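Local coordinates for protein plu4264 (Photorhabdus luminescens subsp. laumondii, PDB 4MV2) that is of unknown function but has a cupin fold and binds a metal ion, modelled here as nickel, at residues G36-V41 and D99-T104. Residues are numbered along the deposited sequence; the frame is centred on the assembly and turned at random.
Sequences GAWCIV and DFHFYT
Trp38 and His101 meet rim to rim, their ring planes at 87°, and the indole Trp38 NE1 donates to His101 ND1 at 3.0 Å. Because the indole N-H can only donate, His101 ND1 is the acceptor, and each atom lies within a few degrees of the partner's ring plane, at an N-H...N angle of 159°. One His101 face carries Ile40 CG1, 3.9 Å from the ring centroid. The Tyr103 ring receives Ala37 O over its centre, 3.4 Å above the plane, and has Trp38 CE3 at its edge. On the other side of the sheet Cys39 CB sits over a Phe102 face, 3.7 Å from the centroid, while Cys39 SG approaches obliquely and Val41 CG2 reaches the rim. Phe102 can lean over Cys39 because chi1 of 67° puts CG between its backbone N and carbonyl carbon.

Six backbone hydrogen bonds, two in each of the pairs Ala37–Thr104, Cys39–Phe102 and Val41–Phe100, establish the antiparallel register; Cys39 N to Phe102 O measures 2.8 Å.

Strands 35-41 and 100-107 are central neighbours in one sheet of the cupin beta-sandwich, flanked by strands 19-23 and 55-62. Val41, Phe100 and Phe102 pack on Val92 of strand 90-94 in the facing sheet, and Thr104 OG1 hydrogen-bonds to OE2 of the nickel ligand Glu56, a second-shell contact. From the opposite face, Trp38 and Tyr103 touch Val60 and Leu81 of the second subunit, respectively.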
loop_
_atom_site.group_PDB
_atom_site.type_symbol
_atom_site.label_atom_id
_atom_site.label_comp_id
_atom_site.label_asym_id
_atom_site.label_seq_id
_atom_site.Cartn_x
_atom_site.Cartn_y
_atom_site.Cartn_z
ATOM N N GLY A 36 8.020 -0.937 -2.784
ATOM C CA GLY A 36 7.243 -0.205 -1.781
ATOM C C GLY A 36 8.051 0.164 -0.568
ATOM O O GLY A 36 9.112 -0.374 -0.325
ATOM N N ALA A 37 7.505 1.087 0.207
ATOM C CA ALA A 37 8.089 1.414 1.503
ATOM C C ALA A 37 7.075 2.078 2.405
ATOM O O ALA A 37 6.284 2.897 1.977
ATOM C CB ALA A 37 9.277 2.316 1.351
ATOM N N TRP A 38 7.153 1.724 3.677
ATOM C CA TRP A 38 6.462 2.480 4.728
ATOM C C TRP A 38 7.386 3.637 5.119
ATOM O O TRP A 38 8.533 3.412 5.513
ATOM C CB TRP A 38 6.200 1.606 5.963
ATOM C CG TRP A 38 5.324 2.240 7.016
ATOM C CD1 TRP A 38 5.582 3.383 7.751
ATOM C CD2 TRP A 38 4.059 1.766 7.458
ATOM N NE1 TRP A 38 4.552 3.614 8.617
ATOM C CE2 TRP A 38 3.599 2.652 8.446
ATOM C CE3 TRP A 38 3.267 0.671 7.104
ATOM C CZ2 TRP A 38 2.397 2.467 9.103
ATOM C CZ3 TRP A 38 2.077 0.487 7.730
ATOM C CH2 TRP A 38 1.643 1.373 8.739
ATOM N N CYS A 39 6.867 4.862 5.067
ATOM C CA CYS A 39 7.664 6.059 5.297
ATOM C C CYS A 39 7.059 6.907 6.402
ATOM O O CYS A 39 5.843 7.052 6.511
ATOM C CB CYS A 39 7.667 6.898 4.027
ATOM S SG CYS A 39 8.431 6.074 2.604
ATOM N N ILE A 40 7.945 7.480 7.194
ATOM C CA ILE A 40 7.568 8.410 8.251
ATOM C C ILE A 40 8.353 9.678 8.095
ATOM O O ILE A 40 9.594 9.683 8.064
ATOM C CB ILE A 40 7.800 7.863 9.683
ATOM C CG1 ILE A 40 7.106 6.531 9.901
ATOM C CG2 ILE A 40 7.294 8.915 10.684
ATOM C CD1 ILE A 40 7.466 5.880 11.238
ATOM N N VAL A 41 7.609 10.769 7.953
ATOM C CA VAL A 41 8.191 12.121 7.994
ATOM C C VAL A 41 7.996 12.611 9.418
ATOM O O VAL A 41 6.868 12.768 9.883
ATOM C CB VAL A 41 7.610 13.066 6.937
ATOM C CG1 VAL A 41 8.318 14.435 7.018
ATOM C CG2 VAL A 41 7.754 12.489 5.531
ATOM N N ASP A 99 4.100 12.409 14.004
ATOM C CA ASP A 99 4.605 11.679 12.863
ATOM C C ASP A 99 3.596 11.630 11.726
ATOM O O ASP A 99 2.416 11.452 11.939
ATOM C CB ASP A 99 4.841 10.212 13.286
ATOM C CG ASP A 99 6.052 9.975 14.138
ATOM O OD1 ASP A 99 7.058 10.695 14.046
ATOM O OD2 ASP A 99 6.019 8.964 14.888
ATOM N N PHE A 100 4.094 11.746 10.507
ATOM C CA PHE A 100 3.294 11.584 9.301
ATOM C C PHE A 100 3.706 10.295 8.620
ATOM O O PHE A 100 4.867 10.121 8.276
ATOM C CB PHE A 100 3.474 12.737 8.332
ATOM C CG PHE A 100 2.714 12.554 7.060
ATOM C CD1 PHE A 100 1.327 12.668 7.062
ATOM C CD2 PHE A 100 3.348 12.227 5.863
ATOM C CE1 PHE A 100 0.602 12.514 5.910
ATOM C CE2 PHE A 100 2.595 12.073 4.710
ATOM C CZ PHE A 100 1.246 12.205 4.750
ATOM N N HIS A 101 2.761 9.359 8.498
ATOM C CA HIS A 101 3.023 8.058 7.915
ATOM C C HIS A 101 2.343 7.922 6.561
ATOM O O HIS A 101 1.160 8.263 6.406
ATOM C CB HIS A 101 2.436 6.935 8.778
ATOM C CG HIS A 101 2.978 6.817 10.155
ATOM N ND1 HIS A 101 3.712 5.720 10.539
ATOM C CD2 HIS A 101 2.848 7.607 11.257
ATOM C CE1 HIS A 101 4.009 5.835 11.818
ATOM N NE2 HIS A 101 3.477 6.961 12.281
ATOM N N PHE A 102 3.055 7.333 5.607
ATOM C CA PHE A 102 2.443 6.978 4.320
ATOM C C PHE A 102 3.171 5.775 3.763
ATOM O O PHE A 102 4.320 5.522 4.121
ATOM C CB PHE A 102 2.473 8.178 3.335
ATOM C CG PHE A 102 3.837 8.599 2.879
ATOM C CD1 PHE A 102 4.624 9.431 3.645
ATOM C CD2 PHE A 102 4.293 8.241 1.616
ATOM C CE1 PHE A 102 5.853 9.849 3.186
ATOM C CE2 PHE A 102 5.507 8.648 1.191
ATOM C CZ PHE A 102 6.280 9.466 1.978
ATOM N N TYR A 103 2.507 5.040 2.873
ATOM C CA TYR A 103 3.114 3.950 2.137
ATOM C C TYR A 103 3.273 4.408 0.709
ATOM O O TYR A 103 2.361 4.955 0.134
ATOM C CB TYR A 103 2.255 2.653 2.231
ATOM C CG TYR A 103 3.107 1.420 2.087
ATOM C CD1 TYR A 103 3.676 0.827 3.180
ATOM C CD2 TYR A 103 3.422 0.885 0.837
ATOM C CE1 TYR A 103 4.555 -0.268 3.079
ATOM C CE2 TYR A 103 4.276 -0.184 0.711
ATOM C CZ TYR A 103 4.873 -0.738 1.824
ATOM O OH TYR A 103 5.740 -1.774 1.646
ATOM N N THR A 104 4.448 4.192 0.146
ATOM C CA THR A 104 4.668 4.471 -1.274
ATOM C C THR A 104 4.842 3.153 -2.015
ATOM O O THR A 104 5.459 2.225 -1.534
ATOM C CB THR A 104 5.839 5.399 -1.545
ATOM O OG1 THR A 104 5.950 5.513 -2.944
ATOM C CG2 THR A 104 7.139 4.924 -0.948
#